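Local structure of Non-structural protein 3 (Porcine deltacoronavirus, 6LN0) at residues Tyr107-Ile121 with Phe138-Val152. The protein is a multidomain coronavirus replicase subunit that probably combines an ADP-ribose-binding type macro domain with a papain-like protease carrying a zinc site. Numbering follows the deposited sequence.
Sequences YKSILTEPAHYVIPI and FRKACPSDIGRVTLV
With CG anti to the backbone N in both His-116 (chi1 167°) and Arg-148 (chi1 173°), the arginine chain, extended from CG to NE, lays its guanidinium flat on the imidazole, planes 10° apart and centres 4.0 Å apart. The stack bridges the two neighbouring parallel strands 117-120 and 146-152 near the start of their pairing; the strands are joined through helix 131-141 as a beta-alpha-beta crossover in the macro domain. At the ring edge, in plane, His-116 NE2 meets Thr-150 OG1 in a nearly straight hydrogen bond of 3.1 Å. ND1 bonds to Ser-29 OG, so both ring nitrogens are held and the imidazole's rotation is fixed; Glu-15 takes Arg-148 NE in a salt bridge, orienting the guanidinium. Between the strands, Thr-150 N-H donates to Tyr-117 O, Thr-150 O accepts from Ile-119 N, and Ile-119 O then receives Val-152 N. On the sheet face bearing Tyr-117 and Ile-119, the Leu-111 methyl groups divide their contacts: CD1 lies 3.9 Å from Phe-138 CE1, while CD2 reaches Ile-146 CD1. Helices 99-110 and 131-141 meet where Ala-141 CB packs against Tyr-107 CB. Beside it, Phe-138 CB sits over one face of the Tyr-107 ring, a CH-pi contact 3.8 Å from the centroid.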
ATOM      1  N   TYR A 107      20.767  -7.414 -29.191  1.00 65.76           N
ATOM      2  CA  TYR A 107      19.816  -6.307 -29.254  1.00 63.58           C
ATOM      3  C   TYR A 107      20.503  -4.969 -29.017  1.00 64.40           C
ATOM      4  O   TYR A 107      20.088  -3.947 -29.581  1.00 59.24           O
ATOM      5  CB  TYR A 107      18.705  -6.509 -28.237  1.00 62.10           C
ATOM      6  CG  TYR A 107      17.788  -7.656 -28.546  1.00 62.13           C
ATOM      7  CD1 TYR A 107      18.056  -8.926 -28.069  1.00 64.78           C
ATOM      8  CD2 TYR A 107      16.639  -7.464 -29.302  1.00 62.31           C
ATOM      9  CE1 TYR A 107      17.216  -9.976 -28.340  1.00 64.14           C
ATOM     10  CE2 TYR A 107      15.790  -8.508 -29.581  1.00 61.12           C
ATOM     11  CZ  TYR A 107      16.081  -9.763 -29.091  1.00 61.59           C
ATOM     12  OH  TYR A 107      15.236 -10.816 -29.359  1.00 64.23           O
ATOM     13  N   LYS A 108      21.525  -4.952 -28.147  1.00 67.57           N
ATOM     14  CA  LYS A 108      22.379  -3.775 -28.012  1.00 66.16           C
ATOM     15  C   LYS A 108      22.981  -3.420 -29.354  1.00 65.55           C
ATOM     16  O   LYS A 108      23.044  -2.248 -29.741  1.00 66.40           O
ATOM     17  CB  LYS A 108      23.494  -4.039 -26.992  1.00 67.62           C
ATOM     18  CG  LYS A 108      24.113  -2.774 -26.383  1.00 76.28           C
ATOM     19  CD  LYS A 108      25.587  -2.969 -25.975  1.00 77.92           C
ATOM     20  CE  LYS A 108      26.199  -1.673 -25.428  1.00 72.26           C
ATOM     21  NZ  LYS A 108      27.036  -0.954 -26.435  1.00 76.68           N
ATOM     22  N   SER A 109      23.407  -4.442 -30.086  1.00 66.09           N
ATOM     23  CA  SER A 109      23.983  -4.268 -31.401  1.00 62.52           C
ATOM     24  C   SER A 109      23.003  -3.650 -32.391  1.00 59.23           C
ATOM     25  O   SER A 109      23.437  -3.025 -33.363  1.00 57.89           O
ATOM     26  CB  SER A 109      24.479  -5.632 -31.877  1.00 60.29           C
ATOM     27  OG  SER A 109      24.686  -5.648 -33.264  1.00 71.55           O
ATOM     28  N   ILE A 110      21.705  -3.777 -32.143  1.00 56.80           N
ATOM     29  CA  ILE A 110      20.684  -3.336 -33.083  1.00 54.90           C
ATOM     30  C   ILE A 110      20.224  -1.919 -32.782  1.00 59.79           C
ATOM     31  O   ILE A 110      20.107  -1.082 -33.682  1.00 56.60           O
ATOM     32  CB  ILE A 110      19.495  -4.323 -33.041  1.00 53.70           C
ATOM     33  CG1 ILE A 110      19.849  -5.640 -33.724  1.00 54.66           C
ATOM     34  CG2 ILE A 110      18.213  -3.688 -33.613  1.00 53.15           C
ATOM     35  CD1 ILE A 110      18.849  -6.731 -33.460  1.00 54.70           C
ATOM     36  N   LEU A 111      19.919  -1.647 -31.513  1.00 62.21           N
ATOM     37  CA  LEU A 111      19.155  -0.464 -31.121  1.00 62.29           C
ATOM     38  C   LEU A 111      20.146   0.608 -30.687  1.00 66.17           C
ATOM     39  O   LEU A 111      20.453   0.766 -29.504  1.00 63.97           O
ATOM     40  CB  LEU A 111      18.157  -0.809 -30.029  1.00 59.36           C
ATOM     41  CG  LEU A 111      17.193  -1.919 -30.446  1.00 60.92           C
ATOM     42  CD1 LEU A 111      16.939  -2.886 -29.305  1.00 61.45           C
ATOM     43  CD2 LEU A 111      15.888  -1.330 -30.975  1.00 59.26           C
ATOM     44  N   THR A 112      20.663   1.339 -31.673  1.00 65.48           N
ATOM     45  CA  THR A 112      21.753   2.273 -31.462  1.00 67.11           C
ATOM     46  C   THR A 112      21.434   3.683 -31.917  1.00 70.72           C
ATOM     47  O   THR A 112      22.109   4.620 -31.482  1.00 74.95           O
ATOM     48  CB  THR A 112      23.011   1.794 -32.202  1.00 67.69           C
ATOM     49  OG1 THR A 112      22.771   1.829 -33.618  1.00 67.87           O
ATOM     50  CG2 THR A 112      23.354   0.382 -31.783  1.00 59.29           C
ATOM     51  N   GLU A 113      20.432   3.861 -32.761  1.00 69.31           N
ATOM     52  CA  GLU A 113      20.123   5.122 -33.410  1.00 68.79           C
ATOM     53  C   GLU A 113      18.639   5.397 -33.262  1.00 70.11           C
ATOM     54  O   GLU A 113      17.849   4.473 -33.062  1.00 70.27           O
ATOM     55  CB  GLU A 113      20.504   5.071 -34.898  1.00 74.96           C
ATOM     56  CG  GLU A 113      21.865   4.466 -35.170  1.00 77.43           C
ATOM     57  CD  GLU A 113      22.997   5.411 -34.802  1.00 87.59           C
ATOM     58  OE1 GLU A 113      23.970   4.959 -34.142  1.00 85.26           O
ATOM     59  OE2 GLU A 113      22.903   6.607 -35.176  1.00 85.63           O
ATOM     60  N   PRO A 114      18.226   6.640 -33.330  1.00 73.10           N
ATOM     61  CA  PRO A 114      16.797   6.920 -33.132  1.00 72.31           C
ATOM     62  C   PRO A 114      16.005   6.749 -34.422  1.00 69.54           C
ATOM     63  O   PRO A 114      15.817   7.682 -35.208  1.00 68.89           O
ATOM     64  CB  PRO A 114      16.798   8.358 -32.602  1.00 74.33           C
ATOM     65  CG  PRO A 114      18.038   8.948 -33.181  1.00 79.68           C
ATOM     66  CD  PRO A 114      19.041   7.866 -33.384  1.00 73.46           C
ATOM     67  N   ALA A 115      15.559   5.510 -34.628  1.00 65.83           N
ATOM     68  CA  ALA A 115      14.837   5.082 -35.816  1.00 63.66           C
ATOM     69  C   ALA A 115      13.719   4.149 -35.384  1.00 60.08           C
ATOM     70  O   ALA A 115      13.661   3.711 -34.229  1.00 59.98           O
ATOM     71  CB  ALA A 115      15.757   4.365 -36.816  1.00 54.96           C
ATOM     72  N   HIS A 116      12.837   3.828 -36.329  1.00 58.39           N
ATOM     73  CA  HIS A 116      11.772   2.860 -36.098  1.00 58.45           C
ATOM     74  C   HIS A 116      12.269   1.473 -36.483  1.00 56.49           C
ATOM     75  O   HIS A 116      12.488   1.186 -37.662  1.00 60.21           O
ATOM     76  CB  HIS A 116      10.511   3.195 -36.883  1.00 53.80           C
ATOM     77  CG  HIS A 116       9.528   2.066 -36.903  1.00 65.08           C
ATOM     78  ND1 HIS A 116       9.062   1.497 -38.071  1.00 63.44           N
ATOM     79  CD2 HIS A 116       8.964   1.363 -35.890  1.00 64.50           C
ATOM     80  CE1 HIS A 116       8.229   0.515 -37.775  1.00 64.86           C
ATOM     81  NE2 HIS A 116       8.151   0.412 -36.460  1.00 66.31           N
ATOM     82  N   TYR A 117      12.406   0.603 -35.498  1.00 59.12           N
ATOM     83  CA  TYR A 117      12.931  -0.735 -35.698  1.00 55.50           C
ATOM     84  C   TYR A 117      11.795  -1.741 -35.813  1.00 58.59           C
ATOM     85  O   TYR A 117      10.791  -1.651 -35.099  1.00 61.62           O
ATOM     86  CB  TYR A 117      13.843  -1.121 -34.542  1.00 55.34           C
ATOM     87  CG  TYR A 117      15.135  -0.349 -34.508  1.00 55.42           C
ATOM     88  CD1 TYR A 117      16.248  -0.797 -35.213  1.00 54.49           C
ATOM     89  CD2 TYR A 117      15.256   0.813 -33.763  1.00 57.19           C
ATOM     90  CE1 TYR A 117      17.446  -0.102 -35.189  1.00 56.28           C
ATOM     91  CE2 TYR A 117      16.452   1.515 -33.737  1.00 59.36           C
ATOM     92  CZ  TYR A 117      17.540   1.054 -34.448  1.00 60.98           C
ATOM     93  OH  TYR A 117      18.734   1.737 -34.420  1.00 62.99           O
ATOM     94  N   VAL A 118      11.965  -2.705 -36.710  1.00 52.23           N
ATOM     95  CA  VAL A 118      11.058  -3.833 -36.835  1.00 51.08           C
ATOM     96  C   VAL A 118      11.898  -5.071 -36.610  1.00 53.51           C
ATOM     97  O   VAL A 118      12.863  -5.310 -37.345  1.00 55.91           O
ATOM     98  CB  VAL A 118      10.357  -3.861 -38.199  1.00 52.35           C
ATOM     99  CG1 VAL A 118       9.457  -5.043 -38.303  1.00 52.26           C
ATOM    100  CG2 VAL A 118       9.568  -2.583 -38.397  1.00 57.23           C
ATOM    101  N   ILE A 119      11.578  -5.826 -35.567  1.00 48.63           N
ATOM    102  CA  ILE A 119      12.485  -6.893 -35.166  1.00 54.08           C
ATOM    103  C   ILE A 119      11.727  -8.209 -35.031  1.00 61.38           C
ATOM    104  O   ILE A 119      10.861  -8.350 -34.153  1.00 57.64           O
ATOM    105  CB  ILE A 119      13.217  -6.538 -33.859  1.00 54.76           C
ATOM    106  CG1 ILE A 119      13.713  -5.093 -33.892  1.00 55.41           C
ATOM    107  CG2 ILE A 119      14.390  -7.457 -33.629  1.00 47.81           C
ATOM    108  CD1 ILE A 119      14.800  -4.796 -32.880  1.00 54.10           C
ATOM    109  N   PRO A 120      11.985  -9.180 -35.905  1.00 61.16           N
ATOM    110  CA  PRO A 120      11.656 -10.570 -35.572  1.00 61.51           C
ATOM    111  C   PRO A 120      12.382 -10.971 -34.298  1.00 62.15           C
ATOM    112  O   PRO A 120      13.593 -10.769 -34.170  1.00 62.07           O
ATOM    113  CB  PRO A 120      12.173 -11.357 -36.786  1.00 60.80           C
ATOM    114  CG  PRO A 120      13.092 -10.382 -37.533  1.00 54.83           C
ATOM    115  CD  PRO A 120      12.487  -9.045 -37.282  1.00 55.42           C
ATOM    116  N   ILE A 121      11.634 -11.540 -33.349  1.00 62.94           N
ATOM    117  CA  ILE A 121      12.248 -11.974 -32.099  1.00 64.73           C
ATOM    118  C   ILE A 121      13.390 -12.921 -32.414  1.00 65.84           C
ATOM    119  O   ILE A 121      13.249 -13.840 -33.233  1.00 71.10           O
ATOM    120  CB  ILE A 121      11.201 -12.625 -31.188  1.00 66.02           C
ATOM    121  CG1 ILE A 121      10.145 -11.597 -30.808  1.00 63.53           C
ATOM    122  CG2 ILE A 121      11.854 -13.206 -29.948  1.00 66.19           C
ATOM    123  CD1 ILE A 121       8.863 -12.217 -30.400  1.00 70.06           C
ATOM    124  N   PHE A 138      15.799  -8.168 -24.712  1.00 64.56           N
ATOM    125  CA  PHE A 138      15.437  -6.985 -25.480  1.00 67.66           C
ATOM    126  C   PHE A 138      15.058  -5.824 -24.570  1.00 69.71           C
ATOM    127  O   PHE A 138      15.484  -4.684 -24.808  1.00 67.77           O
ATOM    128  CB  PHE A 138      14.297  -7.311 -26.440  1.00 60.18           C
ATOM    129  CG  PHE A 138      13.542  -6.111 -26.912  1.00 58.59           C
ATOM    130  CD1 PHE A 138      14.083  -5.271 -27.871  1.00 61.87           C
ATOM    131  CD2 PHE A 138      12.284  -5.831 -26.414  1.00 58.54           C
ATOM    132  CE1 PHE A 138      13.385  -4.162 -28.321  1.00 60.40           C
ATOM    133  CE2 PHE A 138      11.574  -4.731 -26.849  1.00 62.97           C
ATOM    134  CZ  PHE A 138      12.126  -3.888 -27.807  1.00 64.36           C
ATOM    135  N   ARG A 139      14.255  -6.083 -23.526  1.00 69.05           N
ATOM    136  CA  ARG A 139      13.917  -4.990 -22.617  1.00 67.92           C
ATOM    137  C   ARG A 139      15.144  -4.521 -21.842  1.00 66.83           C
ATOM    138  O   ARG A 139      15.282  -3.324 -21.574  1.00 67.36           O
ATOM    139  CB  ARG A 139      12.778  -5.394 -21.680  1.00 68.82           C
ATOM    140  CG  ARG A 139      12.802  -6.846 -21.231  1.00 75.83           C
ATOM    141  CD  ARG A 139      11.505  -7.242 -20.503  1.00 75.35           C
ATOM    142  NE  ARG A 139      10.981  -6.142 -19.696  1.00 76.20           N
ATOM    143  CZ  ARG A 139      11.302  -5.922 -18.425  1.00 74.72           C
ATOM    144  NH1 ARG A 139      12.150  -6.735 -17.794  1.00 70.73           N
ATOM    145  NH2 ARG A 139      10.770  -4.882 -17.793  1.00 69.50           N
ATOM    146  N   LYS A 140      16.074  -5.426 -21.531  1.00 64.98           N
ATOM    147  CA  LYS A 140      17.329  -5.001 -20.913  1.00 68.65           C
ATOM    148  C   LYS A 140      18.148  -4.094 -21.839  1.00 70.84           C
ATOM    149  O   LYS A 140      18.920  -3.255 -21.358  1.00 73.47           O
ATOM    150  CB  LYS A 140      18.159  -6.226 -20.509  1.00 68.31           C
ATOM    151  CG  LYS A 140      17.772  -6.857 -19.167  1.00 73.04           C
ATOM    152  CD  LYS A 140      18.603  -8.110 -18.899  1.00 76.92           C
ATOM    153  CE  LYS A 140      18.141  -8.839 -17.645  1.00 84.46           C
ATOM    154  NZ  LYS A 140      18.416 -10.308 -17.749  1.00 75.89           N
ATOM    155  N   ALA A 141      18.007  -4.247 -23.161  1.00 71.68           N
ATOM    156  CA  ALA A 141      18.818  -3.478 -24.097  1.00 62.09           C
ATOM    157  C   ALA A 141      18.093  -2.278 -24.680  1.00 61.99           C
ATOM    158  O   ALA A 141      18.758  -1.325 -25.123  1.00 61.80           O
ATOM    159  CB  ALA A 141      19.306  -4.370 -25.243  1.00 68.31           C
ATOM    160  N   CYS A 142      16.767  -2.294 -24.686  1.00 57.99           N
ATOM    161  CA  CYS A 142      16.021  -1.225 -25.322  1.00 64.33           C
ATOM    162  C   CYS A 142      16.247   0.100 -24.614  1.00 73.51           C
ATOM    163  O   CYS A 142      15.966   0.201 -23.407  1.00 74.85           O
ATOM    164  CB  CYS A 142      14.537  -1.606 -25.336  1.00 63.45           C
ATOM    165  SG  CYS A 142      13.553  -0.583 -26.426  1.00 70.32           S
ATOM    166  N   PRO A 143      16.776   1.120 -25.294  1.00 75.36           N
ATOM    167  CA  PRO A 143      16.884   2.449 -24.692  1.00 72.05           C
ATOM    168  C   PRO A 143      15.511   3.052 -24.457  1.00 75.86           C
ATOM    169  O   PRO A 143      14.501   2.594 -24.989  1.00 76.06           O
ATOM    170  CB  PRO A 143      17.677   3.257 -25.716  1.00 72.34           C
ATOM    171  CG  PRO A 143      18.450   2.211 -26.480  1.00 75.91           C
ATOM    172  CD  PRO A 143      17.535   1.023 -26.555  1.00 71.05           C
ATOM    173  N   SER A 144      15.490   4.126 -23.655  1.00 70.17           N
ATOM    174  CA  SER A 144      14.243   4.729 -23.184  1.00 74.34           C
ATOM    175  C   SER A 144      13.696   5.818 -24.103  1.00 78.51           C
ATOM    176  O   SER A 144      12.530   6.202 -23.957  1.00 80.16           O
ATOM    177  CB  SER A 144      14.441   5.307 -21.779  1.00 78.38           C
ATOM    178  OG  SER A 144      15.684   5.983 -21.665  1.00 77.09           O
ATOM    179  N   ASP A 145      14.478   6.289 -25.074  1.00 75.93           N
ATOM    180  CA  ASP A 145      14.094   7.444 -25.877  1.00 77.05           C
ATOM    181  C   ASP A 145      13.977   7.119 -27.364  1.00 82.21           C
ATOM    182  O   ASP A 145      14.001   8.030 -28.194  1.00 82.76           O
ATOM    183  CB  ASP A 145      15.094   8.581 -25.667  1.00 79.16           C
ATOM    184  CG  ASP A 145      16.524   8.165 -25.972  1.00 79.06           C
ATOM    185  OD1 ASP A 145      16.844   6.963 -25.833  1.00 80.11           O
ATOM    186  OD2 ASP A 145      17.332   9.044 -26.346  1.00 80.75           O
ATOM    187  N   ILE A 146      13.824   5.847 -27.720  1.00 76.44           N
ATOM    188  CA  ILE A 146      13.895   5.419 -29.112  1.00 74.33           C
ATOM    189  C   ILE A 146      12.487   5.077 -29.599  1.00 75.96           C
ATOM    190  O   ILE A 146      12.219   3.968 -30.074  1.00 76.07           O
ATOM    191  CB  ILE A 146      14.903   4.254 -29.232  1.00 73.07           C
ATOM    192  CG1 ILE A 146      14.948   3.600 -30.609  1.00 74.35           C
ATOM    193  CG2 ILE A 146      14.668   3.198 -28.161  1.00 77.20           C
ATOM    194  CD1 ILE A 146      15.919   2.459 -30.645  1.00 68.20           C
ATOM    195  N   GLY A 147      11.567   6.033 -29.439  1.00 72.67           N
ATOM    196  CA  GLY A 147      10.226   6.026 -30.006  1.00 70.71           C
ATOM    197  C   GLY A 147       9.514   4.708 -30.219  1.00 69.16           C
ATOM    198  O   GLY A 147       9.588   3.795 -29.392  1.00 72.14           O
ATOM    199  N   ARG A 148       8.810   4.606 -31.340  1.00 69.04           N
ATOM    200  CA  ARG A 148       8.026   3.416 -31.645  1.00 70.80           C
ATOM    201  C   ARG A 148       8.931   2.266 -32.103  1.00 70.22           C
ATOM    202  O   ARG A 148       9.830   2.462 -32.930  1.00 67.31           O
ATOM    203  CB  ARG A 148       6.995   3.758 -32.714  1.00 67.51           C
ATOM    204  CG  ARG A 148       6.234   2.577 -33.239  1.00 71.99           C
ATOM    205  CD  ARG A 148       5.626   2.879 -34.613  1.00 70.19           C
ATOM    206  NE  ARG A 148       4.855   1.739 -35.096  1.00 73.65           N
ATOM    207  CZ  ARG A 148       4.807   1.322 -36.361  1.00 76.38           C
ATOM    208  NH1 ARG A 148       4.069   0.264 -36.665  1.00 77.31           N
ATOM    209  NH2 ARG A 148       5.477   1.953 -37.319  1.00 70.04           N
ATOM    210  N   VAL A 149       8.703   1.070 -31.545  1.00 68.83           N
ATOM    211  CA  VAL A 149       9.472  -0.138 -31.869  1.00 68.22           C
ATOM    212  C   VAL A 149       8.516  -1.306 -32.080  1.00 67.65           C
ATOM    213  O   VAL A 149       7.555  -1.478 -31.324  1.00 70.98           O
ATOM    214  CB  VAL A 149      10.493  -0.503 -30.769  1.00 61.67           C
ATOM    215  CG1 VAL A 149      11.293  -1.716 -31.196  1.00 58.12           C
ATOM    216  CG2 VAL A 149      11.407   0.660 -30.489  1.00 64.59           C
ATOM    217  N   THR A 150       8.801  -2.135 -33.082  1.00 66.60           N
ATOM    218  CA  THR A 150       7.907  -3.205 -33.500  1.00 62.86           C
ATOM    219  C   THR A 150       8.643  -4.532 -33.460  1.00 61.98           C
ATOM    220  O   THR A 150       9.607  -4.727 -34.207  1.00 63.90           O
ATOM    221  CB  THR A 150       7.390  -2.950 -34.914  1.00 65.03           C
ATOM    222  OG1 THR A 150       6.557  -1.786 -34.921  1.00 69.60           O
ATOM    223  CG2 THR A 150       6.605  -4.146 -35.408  1.00 62.49           C
ATOM    224  N   LEU A 151       8.188  -5.445 -32.612  1.00 62.31           N
ATOM    225  CA  LEU A 151       8.645  -6.824 -32.670  1.00 60.61           C
ATOM    226  C   LEU A 151       7.614  -7.676 -33.381  1.00 60.99           C
ATOM    227  O   LEU A 151       6.421  -7.362 -33.407  1.00 65.23           O
ATOM    228  CB  LEU A 151       8.903  -7.416 -31.292  1.00 69.38           C
ATOM    229  CG  LEU A 151       9.579  -6.581 -30.234  1.00 68.65           C
ATOM    230  CD1 LEU A 151       8.455  -5.948 -29.492  1.00 69.80           C
ATOM    231  CD2 LEU A 151      10.375  -7.485 -29.318  1.00 64.26           C
ATOM    232  N   VAL A 152       8.090  -8.781 -33.937  1.00 61.14           N
ATOM    233  CA  VAL A 152       7.312  -9.601 -34.851  1.00 67.32           C
ATOM    234  C   VAL A 152       7.441 -11.047 -34.415  1.00 64.71           C
ATOM    235  O   VAL A 152       8.557 -11.530 -34.185  1.00 59.11           O
ATOM    236  CB  VAL A 152       7.778  -9.430 -36.311  1.00 64.90           C
ATOM    237  CG1 VAL A 152       7.022 -10.398 -37.226  1.00 68.22           C
ATOM    238  CG2 VAL A 152       7.593  -7.982 -36.761  1.00 57.47           C
TER